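Local coordinates for PKS (Streptomyces sp. CNQ431, PDB 5YDA), which serves as the acyltransferase domain of the splenocin polyketide synthase, a broadly selective enzyme that probably transfers acyl building blocks to an acyl carrier protein, at residues Met213-Asp216 with Glu217-Val221; Val239-Ala243 with Asp244-Pro248; His300-Asp303 with Pro304-Glu307. All blocks are in the same frame, centred on the assembly; numbering follows the deposited sequence.

Interaction 1: Met213-Asp216 with Glu217-Val221; sequences MEID and EALPV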
loop_
_atom_site.group_PDB
_atom_site.type_symbol
_atom_site.label_atom_id
_atom_site.label_comp_id
_atom_site.label_asym_id
_atom_site.label_seq_id
_atom_site.Cartn_x
_atom_site.Cartn_y
_atom_site.Cartn_z
ATOM N N MET A 213 -3.771 -14.065 -10.500
ATOM C CA MET A 213 -4.956 -14.664 -9.911
ATOM C C MET A 213 -6.173 -13.843 -10.299
ATOM O O MET A 213 -6.071 -12.646 -10.571
ATOM C CB MET A 213 -4.879 -14.716 -8.375
ATOM C CG MET A 213 -3.866 -15.653 -7.799
ATOM S SD MET A 213 -3.658 -15.333 -6.025
ATOM C CE MET A 213 -2.158 -16.269 -5.799
ATOM N N GLU A 214 -7.331 -14.490 -10.282
ATOM C CA GLU A 214 -8.601 -13.795 -10.420
ATOM C C GLU A 214 -9.102 -13.433 -9.031
ATOM O O GLU A 214 -9.102 -14.282 -8.129
ATOM C CB GLU A 214 -9.625 -14.665 -11.154
ATOM C CG GLU A 214 -9.141 -15.137 -12.518
ATOM C CD GLU A 214 -10.096 -16.127 -13.190
ATOM O OE1 GLU A 214 -11.238 -16.297 -12.708
ATOM O OE2 GLU A 214 -9.693 -16.735 -14.208
ATOM N N ILE A 215 -9.533 -12.176 -8.864
ATOM C CA ILE A 215 -9.898 -11.691 -7.535
ATOM C C ILE A 215 -10.978 -12.579 -6.924
ATOM O O ILE A 215 -10.889 -12.959 -5.747
ATOM C CB ILE A 215 -10.317 -10.200 -7.591
ATOM C CG1 ILE A 215 -10.705 -9.689 -6.205
ATOM C CG2 ILE A 215 -11.476 -9.956 -8.566
ATOM C CD1 ILE A 215 -9.595 -9.787 -5.171
ATOM N N ASP A 216 -11.980 -12.980 -7.723
ATOM C CA ASP A 216 -13.075 -13.785 -7.177
ATOM C C ASP A 216 -12.603 -15.149 -6.686
ATOM O O ASP A 216 -13.155 -15.682 -5.718
ATOM C CB ASP A 216 -14.178 -13.980 -8.224
ATOM C CG ASP A 216 -14.992 -12.725 -8.465
ATOM O OD1 ASP A 216 -14.638 -11.645 -7.933
ATOM O OD2 ASP A 216 -15.992 -12.814 -9.201
ATOM N N GLU A 217 -11.615 -15.746 -7.353
ATOM C CA GLU A 217 -11.083 -17.014 -6.870
ATOM C C GLU A 217 -10.125 -16.819 -5.700
ATOM O O GLU A 217 -10.073 -17.674 -4.808
ATOM C CB GLU A 217 -10.353 -17.764 -7.992
ATOM C CG GLU A 217 -11.183 -18.068 -9.231
ATOM C CD GLU A 217 -10.404 -18.906 -10.247
ATOM O OE1 GLU A 217 -11.042 -19.708 -10.973
ATOM O OE2 GLU A 217 -9.151 -18.768 -10.311
ATOM N N ALA A 218 -9.369 -15.710 -5.687
ATOM C CA ALA A 218 -8.384 -15.483 -4.625
ATOM C C ALA A 218 -9.055 -15.221 -3.278
ATOM O O ALA A 218 -8.597 -15.735 -2.247
ATOM C CB ALA A 218 -7.466 -14.321 -4.989
ATOM N N LEU A 219 -10.162 -14.463 -3.272
ATOM C CA LEU A 219 -10.818 -14.067 -2.027
ATOM C C LEU A 219 -11.027 -15.219 -1.037
ATOM O O LEU A 219 -10.541 -15.121 0.098
ATOM C CB LEU A 219 -12.132 -13.357 -2.357
ATOM C CG LEU A 219 -12.032 -11.912 -2.868
ATOM C CD1 LEU A 219 -13.359 -11.477 -3.469
ATOM C CD2 LEU A 219 -11.627 -10.967 -1.730
ATOM N N PRO A 220 -11.695 -16.323 -1.392
ATOM C CA PRO A 220 -11.846 -17.388 -0.384
ATOM C C PRO A 220 -10.528 -18.065 -0.021
ATOM O O PRO A 220 -10.382 -18.528 1.114
ATOM C CB PRO A 220 -12.837 -18.376 -1.038
ATOM C CG PRO A 220 -12.760 -18.106 -2.500
ATOM C CD PRO A 220 -12.311 -16.679 -2.688
ATOM N N VAL A 221 -9.557 -18.116 -0.932
ATOM C CA VAL A 221 -8.288 -18.783 -0.638
ATOM C C VAL A 221 -7.477 -17.972 0.366
ATOM O O VAL A 221 -6.938 -18.514 1.341
ATOM C CB VAL A 221 -7.491 -19.018 -1.933
ATOM C CG1 VAL A 221 -6.082 -19.500 -1.600
ATOM C CG2 VAL A 221 -8.207 -20.030 -2.824
HETATM O O HOH W 1 -7.095 -17.202 -9.817
#
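Glu214 and Glu217 lay their carboxylates one over the other, with planes only 15° apart and Glu214 OE1 3.8 Å from Glu217 OE1. The closeness of the like charges is probably eased by Arg319, which forms a salt bridge with Glu214 OE2; Glu217 OE2 accepts a hydrogen bond from Thr317 N. A water donates to Glu217 OE2 (2.6 Å) and accepts from Glu214 N (2.8 Å), tying the acid to the backbone before the helix. The apolar side pairs Ile215 CD1 with Leu219 CG at 4.0 Å; CG1 of Ile215 stands anti to its backbone N (chi1 180°), and the turn at chi2 then brings CD1 to the leucine. Helix 169-188 receives both residues, through Phe176. Met213 SD rests 4.1 Å from Ala218 CB, facing helix 201-210. Ala218 N bonds to Glu214 O (2.8 Å) and Leu219 N to Ile215 O (3.0 Å). Pro220 cannot extend the series; its CD sits 3.3 Å from Asp216 O, and the helix kinks there. Asp216 itself pairs with Arg143 of helix 135-152. Glu214 at the N-cap, followed by acidic side chains in the first turn, is typical of a helix start, here that of helix 215-231 in the acyltransferase fold.

Interaction 2: Val239-Ala243 with Asp244-Pro248; sequences VAACA and DTVLP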
loop_
_atom_site.group_PDB
_atom_site.type_symbol
_atom_site.label_atom_id
_atom_site.label_comp_id
_atom_site.label_asym_id
_atom_site.label_seq_id
_atom_site.Cartn_x
_atom_site.Cartn_y
_atom_site.Cartn_z
ATOM N N VAL A 239 11.928 -7.040 15.120
ATOM C CA VAL A 239 13.198 -6.629 15.696
ATOM C C VAL A 239 13.760 -5.498 14.852
ATOM O O VAL A 239 13.925 -5.650 13.634
ATOM C CB VAL A 239 14.205 -7.791 15.756
ATOM C CG1 VAL A 239 15.491 -7.334 16.451
ATOM C CG2 VAL A 239 13.595 -9.017 16.447
ATOM N N ALA A 240 14.064 -4.373 15.506
ATOM C CA ALA A 240 14.578 -3.173 14.848
ATOM C C ALA A 240 16.098 -3.268 14.774
ATOM O O ALA A 240 16.836 -2.577 15.469
ATOM C CB ALA A 240 14.135 -1.920 15.592
ATOM N N ALA A 241 16.547 -4.194 13.946
ATOM C CA ALA A 241 17.956 -4.392 13.673
ATOM C C ALA A 241 18.038 -5.227 12.408
ATOM O O ALA A 241 17.091 -5.931 12.051
ATOM C CB ALA A 241 18.669 -5.084 14.828
ATOM N N CYS A 242 19.172 -5.135 11.732
ATOM C CA CYS A 242 19.352 -5.850 10.481
ATOM C C CYS A 242 19.502 -7.341 10.735
ATOM O O CYS A 242 19.872 -7.784 11.827
ATOM C CB CYS A 242 20.572 -5.350 9.731
ATOM S SG CYS A 242 22.079 -5.699 10.604
ATOM N N ALA A 243 19.199 -8.118 9.696
ATOM C CA ALA A 243 19.148 -9.565 9.838
ATOM C C ALA A 243 20.481 -10.145 10.295
ATOM O O ALA A 243 20.493 -11.136 11.033
ATOM C CB ALA A 243 18.713 -10.191 8.512
ATOM N N ASP A 244 21.605 -9.555 9.864
ATOM C CA ASP A 244 22.924 -10.054 10.259
ATOM C C ASP A 244 23.097 -10.044 11.774
ATOM O O ASP A 244 23.721 -10.948 12.342
ATOM C CB ASP A 244 24.023 -9.221 9.599
ATOM C CG ASP A 244 24.221 -9.574 8.135
ATOM O OD1 ASP A 244 24.908 -8.806 7.424
ATOM O OD2 ASP A 244 23.692 -10.623 7.696
ATOM N N THR A 245 22.554 -9.034 12.446
ATOM C CA THR A 245 22.610 -8.999 13.902
ATOM C C THR A 245 21.673 -10.029 14.531
ATOM O O THR A 245 21.953 -10.548 15.619
ATOM C CB THR A 245 22.264 -7.584 14.381
ATOM O OG1 THR A 245 23.255 -6.667 13.900
ATOM C CG2 THR A 245 22.183 -7.515 15.901
ATOM N N VAL A 246 20.563 -10.344 13.874
ATOM C CA VAL A 246 19.583 -11.233 14.489
ATOM C C VAL A 246 19.916 -12.702 14.239
ATOM O O VAL A 246 19.729 -13.548 15.122
ATOM C CB VAL A 246 18.179 -10.867 13.976
ATOM C CG1 VAL A 246 17.146 -11.800 14.552
ATOM C CG2 VAL A 246 17.870 -9.409 14.328
ATOM N N LEU A 247 20.407 -13.034 13.046
ATOM C CA LEU A 247 20.620 -14.435 12.668
ATOM C C LEU A 247 21.323 -15.274 13.732
ATOM O O LEU A 247 20.805 -16.349 14.063
ATOM C CB LEU A 247 21.386 -14.489 11.335
ATOM C CG LEU A 247 20.542 -14.506 10.060
ATOM C CD1 LEU A 247 21.357 -14.053 8.850
ATOM C CD2 LEU A 247 19.987 -15.905 9.849
ATOM N N PRO A 248 22.459 -14.859 14.314
ATOM C CA PRO A 248 23.128 -15.738 15.289
ATOM C C PRO A 248 22.308 -16.046 16.529
ATOM O O PRO A 248 22.626 -17.027 17.214
ATOM C CB PRO A 248 24.414 -14.977 15.648
ATOM C CG PRO A 248 24.218 -13.596 15.153
ATOM C CD PRO A 248 23.281 -13.675 13.998
#
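Val239, the last residue of strand 235-239, meets the short helix through a methyl-to-methyl contact, CG1 to Val246 CG2 at 3.8 Å. CG1 extends opposite the backbone N (chi1 -176°), and the two valines meet at a slant rather than in line. Ala240 then reverses the chain as the centre of an inverse gamma turn, whose evidence is a weak bond from Ala241 N to Val239 O. After that turn Ala241 points its CB toward the helix, 4.4 Å from Val246 CG2, and so adds a second, looser apolar contact to the same methyl. Cys242 occupies the N-cap position. Its sulfur is folded between backbone N and carbonyl carbon (chi1 66°), which brings SG within 3.6 Å of Thr245 OG1, alongside the first turn. Cys242 O accepts two weak bonds, from Thr245 N at 3.0 Å and from Val246 N at 3.3 Å. Ala243 O is gripped more firmly, by Leu247 N at 2.8 Å with an N-H...O angle of 161°, while Val246 N adds a weak second bond. The Leu247 side chain lies close against this oxygen, CG 3.5 Å from Ala243 O.

In the surrounding fold, helix 243-246 follows the first strand in the chain and helix 271-283 the third; with strand order 2-3-1-4 this is the ferredoxin-like βαββαβ pattern of the small subdomain of acyltransferases. Val246 packs on Cys265 and Val267 of strand 264-269, Val239 pairs with Cys265 through the backbone, and Val286 and Pro287, just before strand 288-290, meet residues 239-241.

Interaction 3: His300-Asp303 with Pro304-Glu307; sequences HVLD and PILE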
loop_
_atom_site.group_PDB
_atom_site.type_symbol
_atom_site.label_atom_id
_atom_site.label_comp_id
_atom_site.label_asym_id
_atom_site.label_seq_id
_atom_site.Cartn_x
_atom_site.Cartn_y
_atom_site.Cartn_z
ATOM N N HIS A 300 8.545 -22.477 10.625
ATOM C CA HIS A 300 8.291 -23.910 10.730
ATOM C C HIS A 300 6.941 -24.204 11.385
ATOM O O HIS A 300 6.339 -25.248 11.114
ATOM C CB HIS A 300 9.417 -24.565 11.524
ATOM C CG HIS A 300 9.470 -24.105 12.943
ATOM N ND1 HIS A 300 10.068 -22.916 13.315
ATOM C CD2 HIS A 300 8.933 -24.631 14.070
ATOM C CE1 HIS A 300 9.927 -22.750 14.618
ATOM N NE2 HIS A 300 9.239 -23.774 15.100
ATOM N N VAL A 301 6.431 -23.291 12.216
ATOM C CA VAL A 301 5.126 -23.489 12.860
ATOM C C VAL A 301 4.013 -23.767 11.842
ATOM O O VAL A 301 2.997 -24.389 12.172
ATOM C CB VAL A 301 4.786 -22.266 13.741
ATOM C CG1 VAL A 301 3.376 -22.374 14.308
ATOM C CG2 VAL A 301 5.804 -22.121 14.878
ATOM N N LEU A 302 4.174 -23.320 10.598
ATOM C CA LEU A 302 3.132 -23.561 9.605
ATOM C C LEU A 302 3.234 -24.928 8.924
ATOM O O LEU A 302 2.320 -25.275 8.170
ATOM C CB LEU A 302 3.156 -22.469 8.527
ATOM C CG LEU A 302 2.887 -21.030 8.963
ATOM C CD1 LEU A 302 2.629 -20.184 7.732
ATOM C CD2 LEU A 302 1.731 -20.950 9.954
ATOM N N ASP A 303 4.314 -25.690 9.148
ATOM C CA ASP A 303 4.525 -26.964 8.453
ATOM C C ASP A 303 3.293 -27.868 8.428
ATOM O O ASP A 303 2.927 -28.331 7.338
ATOM C CB ASP A 303 5.716 -27.711 9.068
ATOM C CG ASP A 303 7.053 -27.172 8.600
ATOM O OD1 ASP A 303 7.103 -26.486 7.563
ATOM O OD2 ASP A 303 8.072 -27.460 9.263
ATOM N N PRO A 304 2.594 -28.125 9.542
ATOM C CA PRO A 304 1.427 -29.025 9.476
ATOM C C PRO A 304 0.308 -28.588 8.526
ATOM O O PRO A 304 -0.486 -29.449 8.134
ATOM C CB PRO A 304 0.927 -29.062 10.931
ATOM C CG PRO A 304 2.134 -28.731 11.763
ATOM C CD PRO A 304 2.883 -27.715 10.934
ATOM N N ILE A 305 0.191 -27.312 8.141
ATOM C CA ILE A 305 -0.928 -26.885 7.293
ATOM C C ILE A 305 -0.516 -26.592 5.863
ATOM O O ILE A 305 -1.363 -26.172 5.070
ATOM C CB ILE A 305 -1.687 -25.681 7.888
ATOM C CG1 ILE A 305 -0.750 -24.503 8.202
ATOM C CG2 ILE A 305 -2.420 -26.103 9.148
ATOM C CD1 ILE A 305 -0.257 -23.670 6.988
ATOM N N LEU A 306 0.753 -26.796 5.503
ATOM C CA LEU A 306 1.199 -26.428 4.163
ATOM C C LEU A 306 0.478 -27.236 3.088
ATOM O O LEU A 306 0.014 -26.680 2.081
ATOM C CB LEU A 306 2.715 -26.611 4.045
ATOM C CG LEU A 306 3.579 -25.615 4.833
ATOM C CD1 LEU A 306 5.057 -25.852 4.563
ATOM C CD2 LEU A 306 3.189 -24.178 4.494
ATOM N N GLU A 307 0.385 -28.554 3.276
ATOM C CA GLU A 307 -0.237 -29.398 2.255
ATOM C C GLU A 307 -1.728 -29.115 2.151
ATOM O O GLU A 307 -2.269 -28.964 1.048
ATOM C CB GLU A 307 0.030 -30.882 2.547
ATOM C CG GLU A 307 1.418 -31.350 2.136
ATOM C CD GLU A 307 1.530 -31.571 0.628
ATOM O OE1 GLU A 307 1.808 -32.698 0.205
ATOM O OE2 GLU A 307 1.359 -30.625 -0.148
HETATM O O HOH W 2 1.879 -29.912 5.600
#
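The carboxylate of Asp303 lies beside Leu306, the two side chains pointing the same way, with OD1 3.7 Å from Leu306 CD1. That oxygen is also bound in a salt bridge to Arg350 of helix 342-350, which fixes the group, and the same arginine touches both Leu306 and His300. One face of the His300 imidazole carries Val301 CG2, 3.8 Å above the ring plane and displaced toward the rim, while ND1 hydrogen-bonds to Ser255 OG and so limits the ring's rotation.

Backbone geometry identifies 300-302 as a 3-10 segment, and further i to i+3 bonds carry the chain on to helix 306-313. Asp303 N bonds to His300 O at 2.9 Å, Ile305 N to Leu302 O at 2.9 Å and Leu306 N to Asp303 O at 3.2 Å. In the last two the donor stands above the carbonyl plane, by 39° and 59° respectively, away from the lone-pair directions. A water bridges the next step, giving a hydrogen to Asp303 O (2.6 Å) and accepting one from Glu307 N (3.1 Å); it stands in the place of a direct bond between these residues as the helix begins. Pro304, with no N-H to offer, takes no part as a donor.

Ile305 has CG1 between its backbone N and carbonyl carbon (chi1 54°), which sets it over Leu302 O, and CD1 then reaches Leu302 CB at 3.9 Å. Leu302 is buried and also meets Ile229 of helix 215-231 and Thr349, while Ile305 reaches Leu228 on that same helix.

All three contacts are local turns where a helix begins, and none touches another. Helix 215-231 joins two of them: interaction 1 forms its first turn, and Leu228 and Ile229 near its far end pack on interaction 3. Their centres lie about 22 Å apart, nearest atoms about 10 Å. Helix 306-313, entered at interaction 3, leads on to Thr317 and Arg319, two of the polar partners of interaction 1. Interaction 2, about 24 Å from interaction 3 and 35 Å from interaction 1 by centres, belongs to the small sheet, to which His300 connects through Ser255. Leu302 lies near, without touching, a GxSxG sequence consistent with the acyltransferase nucleophile elbow.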